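PDB 3ZPJ: Ton_1535 from Thermococcus onnurineus, which is of unknown function but folds as an alpha-solenoid of stacked helices whose regular winding is interrupted by a left-handed helical turn. Local coordinates for residues A[21-26]-A[34-39]; A[28-33]-A[70-75]; A[95-100]-A[122-127]; A[135-140]-A[163-168]. All coordinates share one frame; numbering follows the deposited sequence.

Contact 1. Residues A[21-26]-A[34-39]; sequences AKVYEI and QVLTKI
Val23 pushes both of its methyls into the surface of helix 29-45, where they meet the neighbouring side chains Val35 and Leu36. The isopropyl group is set with CG1 anti to the backbone N (chi1 167°), which sends Val23 CG1 to within 3.8 Å of Leu36 CG. The other methyl, Val23 CG2, lies 4.0 Å from Val35 CG1. Leu36 CD2 reaches into the notch between the two Val23 methyls, 3.9 Å from Val23 CG1 and 4.1 Å from Val23 CG2. The chain comes off the end of helix 16-22 and turns back into helix 29-45, the next helix of the alpha-solenoid. At the turn, Ile26 stretches out its longer branch until Ile26 CD1 stands 3.5 Å from Val35 CG2, so that Val35 offers one methyl to each of two partners. A hydrogen bond from Gln32 NE2 to the carbonyl O of Ile26 ties this turn to helix 29-45. Cut back to an alanine, Val23 would probably leave Leu36 CD2 facing a gap and Val35 CG1 without its apolar neighbour. Leu4 of helix 2-12 also packs on Ile26 and Val35, while Ile56 and Ile63 of helix 53-66 pack on Leu36.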
loop_
_atom_site.group_PDB
_atom_site.type_symbol
_atom_site.label_atom_id
_atom_site.label_comp_id
_atom_site.label_asym_id
_atom_site.label_seq_id
_atom_site.Cartn_x
_atom_site.Cartn_y
_atom_site.Cartn_z
ATOM N N ALA A 21 15.879 -32.163 -1.841
ATOM C CA ALA A 21 15.562 -33.544 -2.164
ATOM C C ALA A 21 14.185 -33.896 -1.614
ATOM O O ALA A 21 13.491 -34.757 -2.159
ATOM C CB ALA A 21 16.611 -34.468 -1.615
ATOM N N LYS A 22 13.790 -33.210 -0.543
ATOM C CA LYS A 22 12.509 -33.468 0.105
ATOM C C LYS A 22 11.367 -32.758 -0.586
ATOM O O LYS A 22 10.205 -33.095 -0.378
ATOM C CB LYS A 22 12.539 -33.024 1.562
ATOM C CG LYS A 22 13.321 -33.939 2.461
ATOM C CD LYS A 22 12.820 -33.802 3.880
ATOM C CE LYS A 22 11.487 -34.488 4.048
ATOM N NZ LYS A 22 11.667 -35.951 4.274
ATOM N N VAL A 23 11.699 -31.758 -1.393
ATOM C CA VAL A 23 10.689 -30.956 -2.062
ATOM C C VAL A 23 9.803 -31.820 -2.967
ATOM O O VAL A 23 8.668 -31.460 -3.281
ATOM C CB VAL A 23 11.341 -29.766 -2.801
ATOM C CG1 VAL A 23 10.373 -29.098 -3.767
ATOM C CG2 VAL A 23 11.842 -28.755 -1.779
ATOM N N TYR A 24 10.295 -32.999 -3.321
ATOM C CA TYR A 24 9.550 -33.896 -4.188
ATOM C C TYR A 24 8.584 -34.774 -3.407
ATOM O O TYR A 24 7.656 -35.361 -3.963
ATOM C CB TYR A 24 10.521 -34.649 -5.083
ATOM C CG TYR A 24 11.332 -33.622 -5.835
ATOM C CD1 TYR A 24 10.812 -32.998 -6.963
ATOM C CD2 TYR A 24 12.567 -33.198 -5.361
ATOM C CE1 TYR A 24 11.526 -32.020 -7.633
ATOM C CE2 TYR A 24 13.288 -32.220 -6.021
ATOM C CZ TYR A 24 12.764 -31.633 -7.158
ATOM O OH TYR A 24 13.480 -30.660 -7.818
ATOM N N GLU A 25 8.761 -34.798 -2.095
ATOM C CA GLU A 25 7.777 -35.417 -1.221
ATOM C C GLU A 25 6.545 -34.528 -1.079
ATOM O O GLU A 25 5.583 -34.893 -0.412
ATOM C CB GLU A 25 8.389 -35.728 0.145
ATOM C CG GLU A 25 9.475 -36.793 0.074
ATOM C CD GLU A 25 10.108 -37.085 1.419
ATOM O OE1 GLU A 25 9.651 -36.513 2.430
ATOM O OE2 GLU A 25 11.063 -37.892 1.460
ATOM N N ILE A 26 6.581 -33.354 -1.699
ATOM C CA ILE A 26 5.403 -32.512 -1.757
ATOM C C ILE A 26 4.547 -32.968 -2.922
ATOM O O ILE A 26 5.052 -33.182 -4.024
ATOM C CB ILE A 26 5.763 -31.035 -1.923
ATOM C CG1 ILE A 26 6.506 -30.541 -0.684
ATOM C CG2 ILE A 26 4.499 -30.189 -2.151
ATOM C CD1 ILE A 26 6.733 -29.060 -0.680
ATOM N N GLN A 34 6.260 -22.896 -5.067
ATOM C CA GLN A 34 6.171 -22.036 -3.891
ATOM C C GLN A 34 7.329 -22.272 -2.933
ATOM O O GLN A 34 7.986 -21.338 -2.486
ATOM C CB GLN A 34 4.878 -22.325 -3.116
ATOM C CG GLN A 34 3.602 -21.917 -3.808
ATOM C CD GLN A 34 3.324 -20.440 -3.668
ATOM O OE1 GLN A 34 4.228 -19.655 -3.364
ATOM N NE2 GLN A 34 2.065 -20.048 -3.881
ATOM N N VAL A 35 7.559 -23.529 -2.590
ATOM C CA VAL A 35 8.589 -23.829 -1.623
ATOM C C VAL A 35 9.943 -23.467 -2.210
ATOM O O VAL A 35 10.728 -22.746 -1.583
ATOM C CB VAL A 35 8.545 -25.299 -1.204
ATOM C CG1 VAL A 35 9.755 -25.654 -0.360
ATOM C CG2 VAL A 35 7.269 -25.564 -0.436
ATOM N N LEU A 36 10.203 -23.951 -3.423
ATOM C CA LEU A 36 11.503 -23.739 -4.048
ATOM C C LEU A 36 11.823 -22.252 -4.089
ATOM O O LEU A 36 12.902 -21.828 -3.666
ATOM C CB LEU A 36 11.552 -24.356 -5.444
ATOM C CG LEU A 36 11.547 -25.888 -5.485
ATOM C CD1 LEU A 36 11.212 -26.393 -6.881
ATOM C CD2 LEU A 36 12.882 -26.446 -5.035
ATOM N N THR A 37 10.862 -21.455 -4.543
ATOM C CA THR A 37 11.107 -20.029 -4.710
ATOM C C THR A 37 11.262 -19.267 -3.388
ATOM O O THR A 37 11.973 -18.270 -3.331
ATOM C CB THR A 37 10.055 -19.356 -5.627
ATOM O OG1 THR A 37 8.743 -19.667 -5.173
ATOM C CG2 THR A 37 10.203 -19.845 -7.053
ATOM N N LYS A 38 10.608 -19.752 -2.336
ATOM C CA LYS A 38 10.665 -19.133 -1.012
ATOM C C LYS A 38 12.016 -19.385 -0.355
ATOM O O LYS A 38 12.491 -18.592 0.452
ATOM C CB LYS A 38 9.552 -19.701 -0.132
ATOM C CG LYS A 38 9.166 -18.846 1.066
ATOM C CD LYS A 38 7.875 -19.374 1.693
ATOM C CE LYS A 38 6.762 -19.467 0.645
ATOM N NZ LYS A 38 5.541 -20.154 1.142
ATOM N N ILE A 39 12.621 -20.516 -0.690
ATOM C CA ILE A 39 13.987 -20.789 -0.290
ATOM C C ILE A 39 14.970 -19.819 -0.947
ATOM O O ILE A 39 15.844 -19.259 -0.287
ATOM C CB ILE A 39 14.374 -22.206 -0.666
ATOM C CG1 ILE A 39 13.578 -23.194 0.186
ATOM C CG2 ILE A 39 15.881 -22.403 -0.511
ATOM C CD1 ILE A 39 14.084 -24.601 0.096
#

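Contact 2. Residues A[28-33]-A[70-75]; sequences DPIEQV and PANKAV
Two helix starts of the alpha-solenoid, the first turns of helices 29-45 and 70-86, meet here through a small patch centred on Ile30. Ile30 CD1 does most of the touching: the methyl sits against the side-chain amide of Asn72, 3.2 Å from Asn72 OD1 and 3.7 Å from both Asn72 CB and Asn72 CG. The two side chains cross at about a right angle, so the end of the isoleucine meets the flank of the asparagine. The chain of Ile30 is extended beyond CB (chi2 167°), which carries CD1 across to the other helix, while CG1 passes 3.9 Å from the backbone O of Asn72. Val75, one turn further on, offers a looser apolar contact, with its CB 4.3 Å from Ile30 CD1. The start of the first helix is fixed by its N-cap: Asp28 OD2 accepts from Glu31 N at 3.2 Å, with the donor standing above the carboxylate plane. Asp69 OD2 bonds to the backbone N of Asn72 at the start of the second helix. The interface is modest, burying 136 Å² over both sides, and its three touching residues are all partly exposed. Around it, Ile63 of helix 53-66 packs on Pro29 and Val33, Val75 touches Thr119 of helix 110-126, and Glu103 of helix 90-104 packs against Pro70, Lys73 and Ala74.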
loop_
_atom_site.group_PDB
_atom_site.type_symbol
_atom_site.label_atom_id
_atom_site.label_comp_id
_atom_site.label_asym_id
_atom_site.label_seq_id
_atom_site.Cartn_x
_atom_site.Cartn_y
_atom_site.Cartn_z
ATOM N N ASP A 28 1.606 -31.470 -4.513
ATOM C CA ASP A 28 1.290 -30.472 -5.511
ATOM C C ASP A 28 2.538 -29.782 -6.069
ATOM O O ASP A 28 3.391 -29.336 -5.306
ATOM C CB ASP A 28 0.372 -29.439 -4.892
ATOM C CG ASP A 28 -0.294 -28.581 -5.919
ATOM O OD1 ASP A 28 -0.923 -29.146 -6.841
ATOM O OD2 ASP A 28 -0.194 -27.346 -5.796
ATOM N N PRO A 29 2.647 -29.716 -7.406
ATOM C CA PRO A 29 3.673 -29.016 -8.199
ATOM C C PRO A 29 3.749 -27.531 -7.909
ATOM O O PRO A 29 4.837 -26.983 -7.691
ATOM C CB PRO A 29 3.187 -29.218 -9.636
ATOM C CG PRO A 29 2.557 -30.560 -9.590
ATOM C CD PRO A 29 1.866 -30.643 -8.241
ATOM N N ILE A 30 2.599 -26.875 -7.934
ATOM C CA ILE A 30 2.548 -25.473 -7.576
ATOM C C ILE A 30 3.110 -25.262 -6.170
ATOM O O ILE A 30 3.868 -24.324 -5.929
ATOM C CB ILE A 30 1.128 -24.924 -7.707
ATOM C CG1 ILE A 30 0.833 -24.653 -9.179
ATOM C CG2 ILE A 30 0.963 -23.636 -6.906
ATOM C CD1 ILE A 30 -0.612 -24.420 -9.452
ATOM N N GLU A 31 2.783 -26.168 -5.259
ATOM C CA GLU A 31 3.319 -26.103 -3.911
ATOM C C GLU A 31 4.841 -26.318 -3.912
ATOM O O GLU A 31 5.571 -25.634 -3.201
ATOM C CB GLU A 31 2.613 -27.116 -3.015
ATOM C CG GLU A 31 2.871 -26.918 -1.534
ATOM C CD GLU A 31 2.268 -25.635 -1.002
ATOM O OE1 GLU A 31 1.390 -25.058 -1.681
ATOM O OE2 GLU A 31 2.678 -25.210 0.100
ATOM N N GLN A 32 5.323 -27.245 -4.733
ATOM C CA GLN A 32 6.771 -27.429 -4.888
ATOM C C GLN A 32 7.453 -26.144 -5.354
ATOM O O GLN A 32 8.565 -25.849 -4.947
ATOM C CB GLN A 32 7.077 -28.565 -5.867
ATOM C CG GLN A 32 6.634 -29.927 -5.378
ATOM C CD GLN A 32 6.977 -31.019 -6.359
ATOM O OE1 GLN A 32 7.257 -30.742 -7.519
ATOM N NE2 GLN A 32 6.963 -32.267 -5.903
ATOM N N VAL A 33 6.769 -25.377 -6.198
ATOM C CA VAL A 33 7.349 -24.193 -6.797
ATOM C C VAL A 33 7.367 -23.043 -5.800
ATOM O O VAL A 33 8.353 -22.307 -5.722
ATOM C CB VAL A 33 6.591 -23.798 -8.086
ATOM C CG1 VAL A 33 7.120 -22.496 -8.654
ATOM C CG2 VAL A 33 6.728 -24.885 -9.101
ATOM N N PRO A 70 -3.063 -25.367 -18.202
ATOM C CA PRO A 70 -2.795 -23.948 -18.461
ATOM C C PRO A 70 -2.892 -23.059 -17.216
ATOM O O PRO A 70 -2.058 -22.167 -17.053
ATOM C CB PRO A 70 -3.870 -23.566 -19.487
ATOM C CG PRO A 70 -4.228 -24.836 -20.135
ATOM C CD PRO A 70 -4.133 -25.882 -19.067
ATOM N N ALA A 71 -3.878 -23.301 -16.357
ATOM C CA ALA A 71 -4.032 -22.501 -15.145
ATOM C C ALA A 71 -2.872 -22.719 -14.196
ATOM O O ALA A 71 -2.326 -21.762 -13.645
ATOM C CB ALA A 71 -5.354 -22.816 -14.439
ATOM N N ASN A 72 -2.501 -23.980 -13.979
ATOM C CA ASN A 72 -1.422 -24.277 -13.035
ATOM C C ASN A 72 -0.095 -23.699 -13.513
ATOM O O ASN A 72 0.666 -23.130 -12.736
ATOM C CB ASN A 72 -1.288 -25.786 -12.793
ATOM C CG ASN A 72 -2.426 -26.352 -11.962
ATOM O OD1 ASN A 72 -3.040 -25.648 -11.172
ATOM N ND2 ASN A 72 -2.725 -27.635 -12.158
ATOM N N LYS A 73 0.150 -23.847 -14.807
ATOM C CA LYS A 73 1.367 -23.373 -15.441
ATOM C C LYS A 73 1.477 -21.876 -15.301
ATOM O O LYS A 73 2.550 -21.336 -15.031
ATOM C CB LYS A 73 1.326 -23.722 -16.926
ATOM C CG LYS A 73 2.667 -24.110 -17.530
ATOM C CD LYS A 73 2.473 -24.747 -18.921
ATOM C CE LYS A 73 3.788 -25.230 -19.519
ATOM N NZ LYS A 73 4.167 -26.550 -18.926
ATOM N N ALA A 74 0.343 -21.219 -15.510
ATOM C CA ALA A 74 0.259 -19.776 -15.446
ATOM C C ALA A 74 0.634 -19.310 -14.051
ATOM O O ALA A 74 1.409 -18.367 -13.907
ATOM C CB ALA A 74 -1.131 -19.303 -15.820
ATOM N N VAL A 75 0.105 -19.981 -13.028
ATOM C CA VAL A 75 0.415 -19.590 -11.659
ATOM C C VAL A 75 1.879 -19.876 -11.371
ATOM O O VAL A 75 2.578 -19.042 -10.803
ATOM C CB VAL A 75 -0.486 -20.290 -10.624
ATOM C CG1 VAL A 75 -0.128 -19.821 -9.227
ATOM C CG2 VAL A 75 -1.954 -19.970 -10.900
#

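Contact 3. Residues A[95-100]-A[122-127]; sequences DFFNRA and YHLAIA
Leu124 CD2 rests almost exactly over the middle of the Phe97 ring, 3.4 Å from the ring centroid and 4° off its normal, a CH-pi contact made by one methyl against the whole face. All six ring carbons lie within a narrow range of that methyl, and Leu124 CG adds a second approach, 3.8 Å from Phe97 CE1. At the ring edge, near its plane, Ala127 CB comes within 3.9 Å of Phe97 CZ. The backbone O of His123 approaches the same end obliquely, 3.8 Å from Phe97 CZ, and His123 CB lies 4.1 Å from Phe97 CE1. Thus the ring is held by three residues of segment 122-127. With CD1 of Leu124 anti to CA (chi2 166°), the other methyl, CD2, is folded back and lies over the ring, although its CB does not point there. With an alanine in place of Phe97, the Leu124 methyl is likely to lose its aromatic face and a gap to open beside Ala127. In the next shell, the imidazole of His123 turns away from Phe97 and bonds through ND1 to Ser82 OG of helix 70-86. Leu120 of helix 110-126 and Tyr129 also touch Phe97. The contact joins helices 90-104 and 110-126; helix 70-86 adds Ala81 against Phe97 and Ala85 against Ala127, while helix 130-146 packs on Leu124 through Asn132, Ala133 and Ile136.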
loop_
_atom_site.group_PDB
_atom_site.type_symbol
_atom_site.label_atom_id
_atom_site.label_comp_id
_atom_site.label_asym_id
_atom_site.label_seq_id
_atom_site.Cartn_x
_atom_site.Cartn_y
_atom_site.Cartn_z
ATOM N N ASP A 95 9.876 -12.030 -19.100
ATOM C CA ASP A 95 9.769 -13.230 -19.921
ATOM C C ASP A 95 8.771 -14.190 -19.267
ATOM O O ASP A 95 7.834 -14.658 -19.914
ATOM C CB ASP A 95 11.143 -13.887 -20.100
ATOM C CG ASP A 95 11.085 -15.210 -20.869
ATOM O OD1 ASP A 95 10.026 -15.571 -21.431
ATOM O OD2 ASP A 95 12.127 -15.895 -20.924
ATOM N N PHE A 96 8.945 -14.466 -17.980
ATOM C CA PHE A 96 8.022 -15.386 -17.322
ATOM C C PHE A 96 6.610 -14.853 -17.141
ATOM O O PHE A 96 5.649 -15.611 -17.251
ATOM C CB PHE A 96 8.607 -15.975 -16.038
ATOM C CG PHE A 96 9.512 -17.134 -16.308
ATOM C CD1 PHE A 96 10.801 -16.921 -16.779
ATOM C CD2 PHE A 96 9.057 -18.434 -16.181
ATOM C CE1 PHE A 96 11.632 -17.987 -17.069
ATOM C CE2 PHE A 96 9.889 -19.500 -16.466
ATOM C CZ PHE A 96 11.177 -19.274 -16.910
ATOM N N PHE A 97 6.481 -13.554 -16.902
ATOM C CA PHE A 97 5.162 -12.944 -16.897
ATOM C C PHE A 97 4.440 -13.136 -18.243
ATOM O O PHE A 97 3.252 -13.441 -18.283
ATOM C CB PHE A 97 5.249 -11.472 -16.493
ATOM C CG PHE A 97 5.391 -11.274 -15.009
ATOM C CD1 PHE A 97 4.457 -11.825 -14.137
ATOM C CD2 PHE A 97 6.469 -10.576 -14.480
ATOM C CE1 PHE A 97 4.576 -11.663 -12.761
ATOM C CE2 PHE A 97 6.597 -10.414 -13.103
ATOM C CZ PHE A 97 5.645 -10.959 -12.242
ATOM N N ASN A 98 5.173 -12.994 -19.338
ATOM C CA ASN A 98 4.590 -13.181 -20.649
ATOM C C ASN A 98 4.208 -14.620 -20.911
ATOM O O ASN A 98 3.224 -14.892 -21.609
ATOM C CB ASN A 98 5.533 -12.671 -21.729
ATOM C CG ASN A 98 5.437 -11.174 -21.908
ATOM O OD1 ASN A 98 4.339 -10.626 -22.023
ATOM N ND2 ASN A 98 6.579 -10.500 -21.909
ATOM N N ARG A 99 4.987 -15.542 -20.355
ATOM C CA ARG A 99 4.630 -16.943 -20.445
ATOM C C ARG A 99 3.327 -17.155 -19.680
ATOM O O ARG A 99 2.417 -17.820 -20.171
ATOM C CB ARG A 99 5.743 -17.844 -19.905
ATOM C CG ARG A 99 7.024 -17.813 -20.733
ATOM C CD ARG A 99 7.954 -18.960 -20.341
ATOM N NE ARG A 99 9.352 -18.649 -20.620
ATOM C CZ ARG A 99 10.335 -19.544 -20.610
ATOM N NH1 ARG A 99 10.076 -20.824 -20.343
ATOM N NH2 ARG A 99 11.578 -19.158 -20.873
ATOM N N ALA A 100 3.236 -16.562 -18.494
ATOM C CA ALA A 100 2.019 -16.656 -17.679
ATOM C C ALA A 100 0.792 -16.165 -18.448
ATOM O O ALA A 100 -0.199 -16.883 -18.565
ATOM C CB ALA A 100 2.182 -15.900 -16.356
ATOM N N TYR A 122 -1.555 -10.167 -9.158
ATOM C CA TYR A 122 -1.074 -10.039 -7.792
ATOM C C TYR A 122 0.432 -10.223 -7.773
ATOM O O TYR A 122 1.136 -9.476 -7.072
ATOM C CB TYR A 122 -1.754 -11.039 -6.859
ATOM C CG TYR A 122 -1.064 -11.174 -5.522
ATOM C CD1 TYR A 122 -1.264 -10.232 -4.524
ATOM C CD2 TYR A 122 -0.204 -12.237 -5.259
ATOM C CE1 TYR A 122 -0.637 -10.337 -3.306
ATOM C CE2 TYR A 122 0.443 -12.340 -4.044
ATOM C CZ TYR A 122 0.209 -11.392 -3.066
ATOM O OH TYR A 122 0.828 -11.492 -1.841
ATOM N N HIS A 123 0.932 -11.185 -8.565
ATOM C CA HIS A 123 2.382 -11.395 -8.647
ATOM C C HIS A 123 3.122 -10.228 -9.294
ATOM O O HIS A 123 4.218 -9.856 -8.851
ATOM C CB HIS A 123 2.736 -12.749 -9.255
ATOM C CG HIS A 123 2.430 -13.884 -8.336
ATOM N ND1 HIS A 123 3.280 -14.261 -7.318
ATOM C CD2 HIS A 123 1.344 -14.684 -8.233
ATOM C CE1 HIS A 123 2.736 -15.257 -6.642
ATOM N NE2 HIS A 123 1.563 -15.534 -7.175
ATOM N N LEU A 124 2.500 -9.609 -10.289
ATOM C CA LEU A 124 3.067 -8.413 -10.886
ATOM C C LEU A 124 3.230 -7.305 -9.838
ATOM O O LEU A 124 4.198 -6.547 -9.867
ATOM C CB LEU A 124 2.188 -7.928 -12.032
ATOM C CG LEU A 124 2.382 -8.651 -13.364
ATOM C CD1 LEU A 124 1.227 -8.300 -14.283
ATOM C CD2 LEU A 124 3.735 -8.258 -13.998
ATOM N N ALA A 125 2.284 -7.216 -8.913
ATOM C CA ALA A 125 2.363 -6.194 -7.860
ATOM C C ALA A 125 3.452 -6.520 -6.857
ATOM O O ALA A 125 4.233 -5.649 -6.498
ATOM C CB ALA A 125 1.032 -6.021 -7.153
ATOM N N ILE A 126 3.499 -7.771 -6.408
ATOM C CA ILE A 126 4.580 -8.255 -5.541
ATOM C C ILE A 126 5.939 -7.976 -6.180
ATOM O O ILE A 126 6.902 -7.633 -5.499
ATOM C CB ILE A 126 4.469 -9.783 -5.287
ATOM C CG1 ILE A 126 3.223 -10.126 -4.483
ATOM C CG2 ILE A 126 5.677 -10.301 -4.567
ATOM C CD1 ILE A 126 2.854 -9.115 -3.466
ATOM N N ALA A 127 6.001 -8.108 -7.501
ATOM C CA ALA A 127 7.235 -7.910 -8.273
ATOM C C ALA A 127 7.693 -6.456 -8.312
ATOM O O ALA A 127 8.793 -6.158 -8.769
ATOM C CB ALA A 127 7.021 -8.406 -9.690
#

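Contact 4. Residues A[135-140]-A[163-168]; sequences EIFNIA and DLLEKA
Phe137 projects from helix 130-146 and lies against Leu165 of helix 151-170, whose CD2 methyl sits over one face of the ring. This is the tight part of the contact. Leu165 CD2 is 3.4 Å from Phe137 CG and 3.6 Å from the ring centroid, the line to the centroid running 21° off the ring normal, so the CH-pi contact is displaced toward the CG side of the ring. In Leu165, CD1 stands anti to CA (chi2 162°), leaving CD2 as the branch turned onto the ring, while its CB itself does not aim at the opposite helix. The far end of the ring rests on the backbone and CB of Leu164: Phe137 CE1 is 3.8 Å from Leu164 CB, and Phe137 CZ is 3.7 Å from Leu164 O, which approaches obliquely. Packing eases toward Ala168, whose CB stands 4.2 Å from Phe137 CE2, and Leu164 is partly exposed, unlike the other three touching residues, which are buried. On the flank of helix 151-170 that faces helix 194-209, Asp163 forms a salt bridge with Arg196, and Glu166 with Lys203. Ala121 of helix 110-126 and Ile161 also pack on Phe137, and Met183 and Ile187 of helix 174-190 reach Leu165. The short segments run nearly antiparallel, at 170°, with their axes 11.6 Å apart, as expected for consecutive helices of an alpha-solenoid held side by side by apolar side chains.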
loop_
_atom_site.group_PDB
_atom_site.type_symbol
_atom_site.label_atom_id
_atom_site.label_comp_id
_atom_site.label_asym_id
_atom_site.label_seq_id
_atom_site.Cartn_x
_atom_site.Cartn_y
_atom_site.Cartn_z
ATOM N N GLU A 135 -3.308 -3.113 -14.912
ATOM C CA GLU A 135 -3.773 -3.380 -16.253
ATOM C C GLU A 135 -4.323 -4.806 -16.316
ATOM O O GLU A 135 -5.380 -5.053 -16.873
ATOM C CB GLU A 135 -2.632 -3.188 -17.249
ATOM C CG GLU A 135 -3.045 -3.305 -18.711
ATOM C CD GLU A 135 -1.853 -3.280 -19.672
ATOM O OE1 GLU A 135 -0.691 -3.343 -19.204
ATOM O OE2 GLU A 135 -2.083 -3.190 -20.900
ATOM N N ILE A 136 -3.614 -5.732 -15.685
ATOM C CA ILE A 136 -3.996 -7.120 -15.712
ATOM C C ILE A 136 -5.202 -7.384 -14.814
ATOM O O ILE A 136 -6.104 -8.152 -15.182
ATOM C CB ILE A 136 -2.809 -8.011 -15.325
ATOM C CG1 ILE A 136 -1.681 -7.836 -16.343
ATOM C CG2 ILE A 136 -3.236 -9.475 -15.203
ATOM C CD1 ILE A 136 -2.119 -8.016 -17.786
ATOM N N PHE A 137 -5.237 -6.731 -13.654
ATOM C CA PHE A 137 -6.405 -6.845 -12.785
ATOM C C PHE A 137 -7.649 -6.421 -13.557
ATOM O O PHE A 137 -8.702 -7.035 -13.432
ATOM C CB PHE A 137 -6.264 -5.983 -11.522
ATOM C CG PHE A 137 -5.633 -6.692 -10.352
ATOM C CD1 PHE A 137 -6.218 -7.833 -9.812
ATOM C CD2 PHE A 137 -4.478 -6.189 -9.755
ATOM C CE1 PHE A 137 -5.662 -8.481 -8.709
ATOM C CE2 PHE A 137 -3.904 -6.832 -8.650
ATOM C CZ PHE A 137 -4.497 -7.984 -8.121
ATOM N N ASN A 138 -7.516 -5.366 -14.356
ATOM C CA ASN A 138 -8.641 -4.838 -15.105
ATOM C C ASN A 138 -9.084 -5.763 -16.220
ATOM O O ASN A 138 -10.277 -5.900 -16.471
ATOM C CB ASN A 138 -8.320 -3.452 -15.659
ATOM C CG ASN A 138 -8.622 -2.359 -14.658
ATOM O OD1 ASN A 138 -7.726 -1.842 -13.998
ATOM N ND2 ASN A 138 -9.889 -2.038 -14.507
ATOM N N ILE A 139 -8.119 -6.380 -16.897
ATOM C CA ILE A 139 -8.423 -7.406 -17.884
ATOM C C ILE A 139 -9.096 -8.587 -17.171
ATOM O O ILE A 139 -10.092 -9.133 -17.663
ATOM C CB ILE A 139 -7.161 -7.927 -18.603
ATOM C CG1 ILE A 139 -6.323 -6.776 -19.160
ATOM C CG2 ILE A 139 -7.539 -8.895 -19.724
ATOM C CD1 ILE A 139 -7.113 -5.733 -19.876
ATOM N N ALA A 140 -8.564 -8.964 -16.005
ATOM C CA ALA A 140 -9.147 -10.086 -15.277
ATOM C C ALA A 140 -10.606 -9.767 -15.017
ATOM O O ALA A 140 -11.483 -10.562 -15.339
ATOM C CB ALA A 140 -8.416 -10.353 -13.975
ATOM N N ASP A 163 -10.373 -9.346 -3.204
ATOM C CA ASP A 163 -9.448 -9.774 -2.168
ATOM C C ASP A 163 -8.018 -9.578 -2.633
ATOM O O ASP A 163 -7.176 -9.093 -1.877
ATOM C CB ASP A 163 -9.648 -11.241 -1.788
ATOM C CG ASP A 163 -10.957 -11.500 -1.052
ATOM O OD1 ASP A 163 -11.579 -10.540 -0.582
ATOM O OD2 ASP A 163 -11.363 -12.678 -0.943
ATOM N N LEU A 164 -7.736 -9.942 -3.882
ATOM C CA LEU A 164 -6.368 -9.821 -4.375
ATOM C C LEU A 164 -5.931 -8.363 -4.616
ATOM O O LEU A 164 -4.767 -8.006 -4.382
ATOM C CB LEU A 164 -6.144 -10.695 -5.618
ATOM C CG LEU A 164 -6.361 -12.199 -5.376
ATOM C CD1 LEU A 164 -6.382 -13.019 -6.652
ATOM C CD2 LEU A 164 -5.314 -12.732 -4.483
ATOM N N LEU A 165 -6.856 -7.532 -5.089
ATOM C CA LEU A 165 -6.580 -6.111 -5.269
ATOM C C LEU A 165 -6.165 -5.569 -3.904
ATOM O O LEU A 165 -5.130 -4.930 -3.772
ATOM C CB LEU A 165 -7.811 -5.368 -5.808
ATOM C CG LEU A 165 -8.095 -5.478 -7.304
ATOM C CD1 LEU A 165 -9.534 -5.080 -7.592
ATOM C CD2 LEU A 165 -7.142 -4.621 -8.129
ATOM N N GLU A 166 -6.948 -5.910 -2.883
ATOM C CA GLU A 166 -6.699 -5.447 -1.527
ATOM C C GLU A 166 -5.343 -5.885 -0.998
ATOM O O GLU A 166 -4.612 -5.084 -0.411
ATOM C CB GLU A 166 -7.822 -5.869 -0.570
ATOM C CG GLU A 166 -7.658 -5.275 0.834
ATOM C CD GLU A 166 -8.645 -5.823 1.854
ATOM O OE1 GLU A 166 -9.413 -6.750 1.516
ATOM O OE2 GLU A 166 -8.645 -5.322 3.004
ATOM N N LYS A 167 -4.985 -7.144 -1.228
ATOM C CA LYS A 167 -3.714 -7.650 -0.716
ATOM C C LYS A 167 -2.529 -7.021 -1.465
ATOM O O LYS A 167 -1.488 -6.748 -0.873
ATOM C CB LYS A 167 -3.663 -9.182 -0.748
ATOM C CG LYS A 167 -2.291 -9.787 -0.424
ATOM C CD LYS A 167 -2.171 -10.177 1.022
ATOM C CE LYS A 167 -0.822 -10.859 1.315
ATOM N NZ LYS A 167 -0.800 -12.346 1.153
ATOM N N ALA A 168 -2.701 -6.773 -2.754
ATOM C CA ALA A 168 -1.685 -6.071 -3.530
ATOM C C ALA A 168 -1.467 -4.690 -2.930
ATOM O O ALA A 168 -0.339 -4.297 -2.627
ATOM C CB ALA A 168 -2.120 -5.953 -4.987
#

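In the fold
The four contacts follow the chain from near its N-terminus toward the middle of the solenoid, the distances of their centres from the chain's centre falling from about 29 Å to about 13 Å. Contacts 1 and 2 share helix 29-45 and alternate along the sequence; their centres are about 12 Å apart and they touch. Contacts 3 and 4 come later in series. Contact 2 meets contact 3 where Ala74 packs on Ala100, between successive helices 70-86 and 90-104, and contact 3 meets contact 4 through helices 110-126 and 130-146, with centres about 12 Å apart. The centres of contacts 1 and 4 are about 27 Å apart and the two do not touch; contact passes along the elongated, all-helical solenoid from one pair of helices to the next.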